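Hypothetical protein RBSTP0775 (Geobacillus stearothermophilus, PDB 1RZ3) is of uncertain function but resembles uridine kinases of the P-loop NTPase fold and probably binds ATP and acts as a kinase. Local coordinates at residues A[66-71]-A[81-86]; A[134-139]-A[191-196]. One frame throughout, in Å; residues are numbered along the deposited sequence.

Contact 1. Residues A[66-71]-A[81-86]; sequences AKRYHT and YLQWDV
Arg68 and Gln83 meet where the ends of helices 65-68 and 75-82, joined by a loop, come together in the P-loop kinase fold of the phosphoribulokinase/uridine kinase family. The backbones come close there, with 5.2 Å between Arg68 CA and Gln83 CA.

The polar ends are neighbours without being bonded to each other. Gln83 OE1 stands 3.5 Å from Arg68 NH1, in an oblique position relative to the guanidinium, whose plane is turned 75° from that of the amide. The hydrogen bonds that hold the guanidinium are made to other parts of the chain: Arg68 NE to the carbonyl oxygen of Val63, and Arg68 NH2 to the hydroxyl of Tyr108 on the antiparallel hairpin. Two bonds in different directions leave little freedom for the group to rotate.

The aliphatic parts supply the packing. Arg68 starts with CG wedged between its own backbone N and carbonyl carbon (chi1 58°), then runs straight from CG to NE, which sets CD 3.8 Å from Gln83 CG. That same CG of Gln83 lies over the rim of one face of the Trp84 indole, so it is shared by an arginine chain and an aromatic ring. Further along, Leu82 CB abuts the carbonyl oxygen of Lys67 at 3.8 Å, while Thr71 and Leu82 reach toward each other tip to tip, with Thr71 OG1 4.1 Å from Leu82 CD1. The hydroxyl itself is engaged by hydrogen bonding with Glu78, on helix 75-82, which leads into the second segment.

A water completes the arrangement: it donates to Gln83 OE1 over 3.0 Å and makes a weak, 3.5 Å contact with Tyr69 OH.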
loop_
_atom_site.group_PDB
_atom_site.type_symbol
_atom_site.label_atom_id
_atom_site.label_comp_id
_atom_site.label_asym_id
_atom_site.label_seq_id
_atom_site.Cartn_x
_atom_site.Cartn_y
_atom_site.Cartn_z
ATOM N N ALA A 66 -7.983 -17.784 9.236
ATOM C CA ALA A 66 -9.287 -18.051 9.826
ATOM C C ALA A 66 -10.258 -16.881 9.720
ATOM O O ALA A 66 -11.473 -17.077 9.781
ATOM C CB ALA A 66 -9.117 -18.456 11.286
ATOM N N LYS A 67 -9.736 -15.668 9.555
ATOM C CA LYS A 67 -10.597 -14.494 9.461
ATOM C C LYS A 67 -10.851 -13.998 8.040
ATOM O O LYS A 67 -11.713 -13.149 7.823
ATOM C CB LYS A 67 -10.026 -13.347 10.301
ATOM C CG LYS A 67 -10.017 -13.621 11.796
ATOM C CD LYS A 67 -9.624 -12.385 12.588
ATOM C CE LYS A 67 -9.660 -12.662 14.084
ATOM N NZ LYS A 67 -9.341 -11.451 14.888
ATOM N N ARG A 68 -10.110 -14.522 7.072
ATOM C CA ARG A 68 -10.286 -14.090 5.690
ATOM C C ARG A 68 -10.558 -15.244 4.727
ATOM O O ARG A 68 -10.646 -15.040 3.518
ATOM C CB ARG A 68 -9.059 -13.292 5.238
ATOM C CG ARG A 68 -7.754 -14.051 5.349
ATOM C CD ARG A 68 -6.564 -13.103 5.328
ATOM N NE ARG A 68 -5.311 -13.816 5.543
ATOM C CZ ARG A 68 -4.665 -14.487 4.599
ATOM N NH1 ARG A 68 -5.152 -14.527 3.368
ATOM N NH2 ARG A 68 -3.541 -15.126 4.888
ATOM N N TYR A 69 -10.689 -16.452 5.273
ATOM C CA TYR A 69 -10.978 -17.649 4.481
ATOM C C TYR A 69 -12.071 -18.465 5.170
ATOM O O TYR A 69 -12.182 -18.449 6.393
ATOM C CB TYR A 69 -9.733 -18.527 4.332
ATOM C CG TYR A 69 -8.667 -17.983 3.409
ATOM C CD1 TYR A 69 -8.946 -17.714 2.068
ATOM C CD2 TYR A 69 -7.371 -17.766 3.868
ATOM C CE1 TYR A 69 -7.954 -17.244 1.208
ATOM C CE2 TYR A 69 -6.373 -17.298 3.017
ATOM C CZ TYR A 69 -6.671 -17.040 1.689
ATOM O OH TYR A 69 -5.683 -16.582 0.848
ATOM N N HIS A 70 -12.874 -19.173 4.380
ATOM C CA HIS A 70 -13.951 -20.007 4.915
ATOM C C HIS A 70 -14.834 -19.263 5.910
ATOM O O HIS A 70 -15.201 -19.805 6.952
ATOM C CB HIS A 70 -13.364 -21.243 5.598
ATOM C CG HIS A 70 -12.413 -22.010 4.737
ATOM N ND1 HIS A 70 -12.780 -22.554 3.526
ATOM C CD2 HIS A 70 -11.103 -22.309 4.904
ATOM C CE1 HIS A 70 -11.736 -23.157 2.983
ATOM N NE2 HIS A 70 -10.706 -23.022 3.799
ATOM N N THR A 71 -15.174 -18.022 5.580
ATOM C CA THR A 71 -16.014 -17.195 6.438
ATOM C C THR A 71 -17.474 -17.356 6.030
ATOM O O THR A 71 -18.380 -16.932 6.745
ATOM C CB THR A 71 -15.653 -15.705 6.299
ATOM O OG1 THR A 71 -15.900 -15.285 4.951
ATOM C CG2 THR A 71 -14.184 -15.472 6.634
ATOM N N TYR A 81 -12.893 -6.706 1.998
ATOM C CA TYR A 81 -13.351 -6.184 3.287
ATOM C C TYR A 81 -12.840 -6.838 4.564
ATOM O O TYR A 81 -12.762 -6.184 5.603
ATOM C CB TYR A 81 -14.882 -6.203 3.331
ATOM C CG TYR A 81 -15.540 -5.089 2.556
ATOM C CD1 TYR A 81 -15.387 -3.762 2.952
ATOM C CD2 TYR A 81 -16.324 -5.360 1.437
ATOM C CE1 TYR A 81 -15.998 -2.728 2.255
ATOM C CE2 TYR A 81 -16.946 -4.332 0.730
ATOM C CZ TYR A 81 -16.776 -3.018 1.149
ATOM O OH TYR A 81 -17.373 -1.991 0.463
ATOM N N LEU A 82 -12.495 -8.116 4.502
ATOM C CA LEU A 82 -12.047 -8.805 5.706
ATOM C C LEU A 82 -10.552 -9.051 5.839
ATOM O O LEU A 82 -10.052 -9.191 6.953
ATOM C CB LEU A 82 -12.785 -10.143 5.833
ATOM C CG LEU A 82 -14.314 -10.057 5.747
ATOM C CD1 LEU A 82 -14.910 -11.439 5.968
ATOM C CD2 LEU A 82 -14.841 -9.068 6.779
ATOM N N GLN A 83 -9.839 -9.107 4.719
ATOM C CA GLN A 83 -8.404 -9.378 4.759
ATOM C C GLN A 83 -7.607 -8.359 5.578
ATOM O O GLN A 83 -6.574 -8.697 6.171
ATOM C CB GLN A 83 -7.843 -9.473 3.338
ATOM C CG GLN A 83 -6.390 -9.920 3.295
ATOM C CD GLN A 83 -6.085 -10.771 2.083
ATOM O OE1 GLN A 83 -6.757 -11.771 1.837
ATOM N NE2 GLN A 83 -5.066 -10.384 1.322
ATOM N N TRP A 84 -8.075 -7.113 5.588
ATOM C CA TRP A 84 -7.434 -6.046 6.356
ATOM C C TRP A 84 -8.439 -5.501 7.363
ATOM O O TRP A 84 -9.612 -5.326 7.034
ATOM C CB TRP A 84 -7.003 -4.886 5.449
ATOM C CG TRP A 84 -5.803 -5.167 4.621
ATOM C CD1 TRP A 84 -4.499 -4.970 4.971
ATOM C CD2 TRP A 84 -5.786 -5.754 3.317
ATOM N NE1 TRP A 84 -3.667 -5.403 3.966
ATOM C CE2 TRP A 84 -4.431 -5.889 2.937
ATOM C CE3 TRP A 84 -6.783 -6.183 2.433
ATOM C CZ2 TRP A 84 -4.048 -6.436 1.709
ATOM C CZ3 TRP A 84 -6.403 -6.728 1.209
ATOM C CH2 TRP A 84 -5.047 -6.849 0.861
ATOM N N ASP A 85 -7.983 -5.249 8.586
ATOM C CA ASP A 85 -8.848 -4.668 9.608
ATOM C C ASP A 85 -8.706 -3.180 9.309
ATOM O O ASP A 85 -7.885 -2.479 9.914
ATOM C CB ASP A 85 -8.319 -4.975 11.010
ATOM C CG ASP A 85 -9.272 -4.537 12.095
ATOM O OD1 ASP A 85 -10.015 -3.558 11.873
ATOM O OD2 ASP A 85 -9.267 -5.158 13.178
ATOM N N VAL A 86 -9.493 -2.716 8.345
ATOM C CA VAL A 86 -9.447 -1.333 7.892
ATOM C C VAL A 86 -9.512 -0.284 8.995
ATOM O O VAL A 86 -8.715 0.651 9.009
ATOM C CB VAL A 86 -10.574 -1.069 6.869
ATOM C CG1 VAL A 86 -10.527 0.370 6.391
ATOM C CG2 VAL A 86 -10.429 -2.027 5.694
HETATM O O HOH W 1 -6.014 -13.417 -0.556
#

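Contact 2. Residues A[134-139]-A[191-196]; sequences FLQRKE and KRADVV
Gln136 turns CG anti to its carbonyl carbon, beside the backbone N (chi1 -63°), and then extends fully (chi2 180°), which carries its amide across to Arg192 and Ala193 at the end of helix 189-192. The reach is needed because the backbones stay well apart, at 7.9 Å from Gln136 CA to Arg192 CA.

At the far side the amide carbon, Gln136 CD, lies 4.1 Å from Arg192 CB and 4.3 Å from the backbone N of Ala193. The amide therefore abuts the root of the arginine and the point where the chain leaves helical geometry, and not the guanidinium. Arg192 is also extended from CG to NE, but the two side chains run antiparallel to one another, with their flat ends 81° apart. With 127 Å² buried in total, this is a small contact carried by a single long side chain.

The base of that side chain is well fixed. Gln136 is the third residue of a type I turn from Phe134 to Arg137, its N is hydrogen-bonded with the hydroxyl of Tyr183, and its O accepts from Arg141. An alanine here removes the whole amide arm and would probably open a gap beside Arg192 CB and Ala193, leaving the helix end without its neighbour from the turn.

The turn follows strand 127-132, which lies between 53-57 and 23-29 in the parallel sheet, and Gln136 also touches Val147 of strand 146-150 and Pro189 of helix 189-192. It thus packs that helix end against the sheet just before the chain enters edge strand 195-197, which pairs with 146-150.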
loop_
_atom_site.group_PDB
_atom_site.type_symbol
_atom_site.label_atom_id
_atom_site.label_comp_id
_atom_site.label_asym_id
_atom_site.label_seq_id
_atom_site.Cartn_x
_atom_site.Cartn_y
_atom_site.Cartn_z
ATOM N N PHE A 134 -5.659 -1.853 -2.937
ATOM C CA PHE A 134 -6.797 -1.119 -2.398
ATOM C C PHE A 134 -6.382 -0.009 -1.429
ATOM O O PHE A 134 -7.036 0.189 -0.410
ATOM C CB PHE A 134 -7.754 -2.075 -1.664
ATOM C CG PHE A 134 -8.030 -3.365 -2.399
ATOM C CD1 PHE A 134 -8.409 -3.359 -3.739
ATOM C CD2 PHE A 134 -7.941 -4.590 -1.733
ATOM C CE1 PHE A 134 -8.698 -4.553 -4.411
ATOM C CE2 PHE A 134 -8.230 -5.796 -2.395
ATOM C CZ PHE A 134 -8.609 -5.774 -3.737
ATOM N N LEU A 135 -5.309 0.713 -1.741
ATOM C CA LEU A 135 -4.837 1.781 -0.860
ATOM C C LEU A 135 -5.751 2.996 -0.807
ATOM O O LEU A 135 -5.767 3.722 0.187
ATOM C CB LEU A 135 -3.456 2.273 -1.293
ATOM C CG LEU A 135 -2.224 1.395 -1.095
ATOM C CD1 LEU A 135 -0.983 2.248 -1.395
ATOM C CD2 LEU A 135 -2.167 0.872 0.340
ATOM N N GLN A 136 -6.496 3.230 -1.882
ATOM C CA GLN A 136 -7.359 4.395 -1.945
ATOM C C GLN A 136 -8.784 4.215 -1.451
ATOM O O GLN A 136 -9.693 4.923 -1.883
ATOM C CB GLN A 136 -7.337 4.960 -3.366
ATOM C CG GLN A 136 -5.941 5.432 -3.755
ATOM C CD GLN A 136 -5.876 5.994 -5.152
ATOM O OE1 GLN A 136 -5.772 5.255 -6.139
ATOM N NE2 GLN A 136 -5.950 7.308 -5.250
ATOM N N ARG A 137 -8.990 3.271 -0.538
ATOM C CA ARG A 137 -10.323 3.111 0.011
ATOM C C ARG A 137 -10.563 4.393 0.825
ATOM O O ARG A 137 -9.621 4.985 1.360
ATOM C CB ARG A 137 -10.426 1.842 0.868
ATOM C CG ARG A 137 -9.356 1.647 1.911
ATOM C CD ARG A 137 -9.619 0.360 2.709
ATOM N NE ARG A 137 -9.060 -0.855 2.114
ATOM C CZ ARG A 137 -9.766 -1.948 1.827
ATOM N NH1 ARG A 137 -11.073 -1.987 2.064
ATOM N NH2 ARG A 137 -9.160 -3.024 1.345
ATOM N N LYS A 138 -11.817 4.826 0.888
ATOM C CA LYS A 138 -12.190 6.069 1.562
ATOM C C LYS A 138 -11.594 6.344 2.938
ATOM O O LYS A 138 -11.292 7.491 3.266
ATOM C CB LYS A 138 -13.714 6.171 1.650
ATOM C CG LYS A 138 -14.365 5.057 2.444
ATOM C CD LYS A 138 -15.885 5.220 2.472
ATOM C CE LYS A 138 -16.555 4.097 3.260
ATOM N NZ LYS A 138 -16.248 2.745 2.703
ATOM N N GLU A 139 -11.431 5.300 3.740
ATOM C CA GLU A 139 -10.894 5.448 5.084
ATOM C C GLU A 139 -9.429 5.884 5.147
ATOM O O GLU A 139 -9.035 6.624 6.058
ATOM C CB GLU A 139 -11.047 4.128 5.852
ATOM C CG GLU A 139 -12.482 3.651 6.089
ATOM C CD GLU A 139 -13.174 3.092 4.848
ATOM O OE1 GLU A 139 -12.491 2.695 3.878
ATOM O OE2 GLU A 139 -14.423 3.030 4.855
ATOM N N LYS A 191 -8.654 7.138 -11.603
ATOM C CA LYS A 191 -9.063 8.532 -11.710
ATOM C C LYS A 191 -8.577 9.323 -10.489
ATOM O O LYS A 191 -8.208 10.493 -10.594
ATOM C CB LYS A 191 -10.587 8.616 -11.789
ATOM C CG LYS A 191 -11.136 10.031 -11.916
ATOM C CD LYS A 191 -12.669 10.051 -11.839
ATOM C CE LYS A 191 -13.311 9.135 -12.882
ATOM N NZ LYS A 191 -12.983 9.538 -14.283
ATOM N N ARG A 192 -8.578 8.672 -9.331
ATOM C CA ARG A 192 -8.165 9.318 -8.092
ATOM C C ARG A 192 -6.667 9.533 -7.945
ATOM O O ARG A 192 -6.241 10.475 -7.274
ATOM C CB ARG A 192 -8.662 8.510 -6.891
ATOM C CG ARG A 192 -10.154 8.617 -6.626
ATOM C CD ARG A 192 -10.537 7.790 -5.412
ATOM N NE ARG A 192 -11.971 7.849 -5.158
ATOM C CZ ARG A 192 -12.591 8.878 -4.594
ATOM N NH1 ARG A 192 -11.895 9.943 -4.207
ATOM N NH2 ARG A 192 -13.912 8.851 -4.438
ATOM N N ALA A 193 -5.872 8.668 -8.567
ATOM C CA ALA A 193 -4.421 8.750 -8.454
ATOM C C ALA A 193 -3.817 10.078 -8.900
ATOM O O ALA A 193 -4.297 10.718 -9.837
ATOM C CB ALA A 193 -3.770 7.589 -9.234
ATOM N N ASP A 194 -2.752 10.492 -8.222
ATOM C CA ASP A 194 -2.075 11.726 -8.587
ATOM C C ASP A 194 -1.267 11.478 -9.856
ATOM O O ASP A 194 -1.153 12.350 -10.719
ATOM C CB ASP A 194 -1.191 12.178 -7.426
ATOM C CG ASP A 194 -2.012 12.520 -6.203
ATOM O OD1 ASP A 194 -2.813 13.476 -6.296
ATOM O OD2 ASP A 194 -1.888 11.827 -5.169
ATOM N N VAL A 195 -0.730 10.269 -9.969
ATOM C CA VAL A 195 0.040 9.864 -11.138
ATOM C C VAL A 195 -0.283 8.401 -11.423
ATOM O O VAL A 195 -0.467 7.603 -10.499
ATOM C CB VAL A 195 1.571 9.991 -10.906
ATOM C CG1 VAL A 195 2.335 9.272 -12.026
ATOM C CG2 VAL A 195 1.975 11.461 -10.880
ATOM N N VAL A 196 -0.374 8.062 -12.703
ATOM C CA VAL A 196 -0.647 6.691 -13.109
ATOM C C VAL A 196 0.597 6.189 -13.827
ATOM O O VAL A 196 0.975 6.717 -14.874
ATOM C CB VAL A 196 -1.851 6.599 -14.064
ATOM C CG1 VAL A 196 -2.013 5.155 -14.559
ATOM C CG2 VAL A 196 -3.111 7.057 -13.350
#

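Along the chain contact 1 comes first: it closes the short loop and helix between 66-71 and 81-86, beside the antiparallel hairpin. Contact 2 opens only later, in the turn after strand 127-132, and closes a much longer excursion through strand 146-150 and helix 169-187 to 191-196. The two loops are in series, neither nested nor crossed, and their centres lie 22 Å apart. They nevertheless touch through 81-86 and 134-139: Trp84 CZ3 packs 3.9 Å from Phe134 CD2, and Val86 CG2 lies 3.7 Å from Arg137 NH1. The peripheral helices are thereby joined to the turn leaving the parallel sheet, and through it to the end of helix 189-192, just before edge strand 195-197.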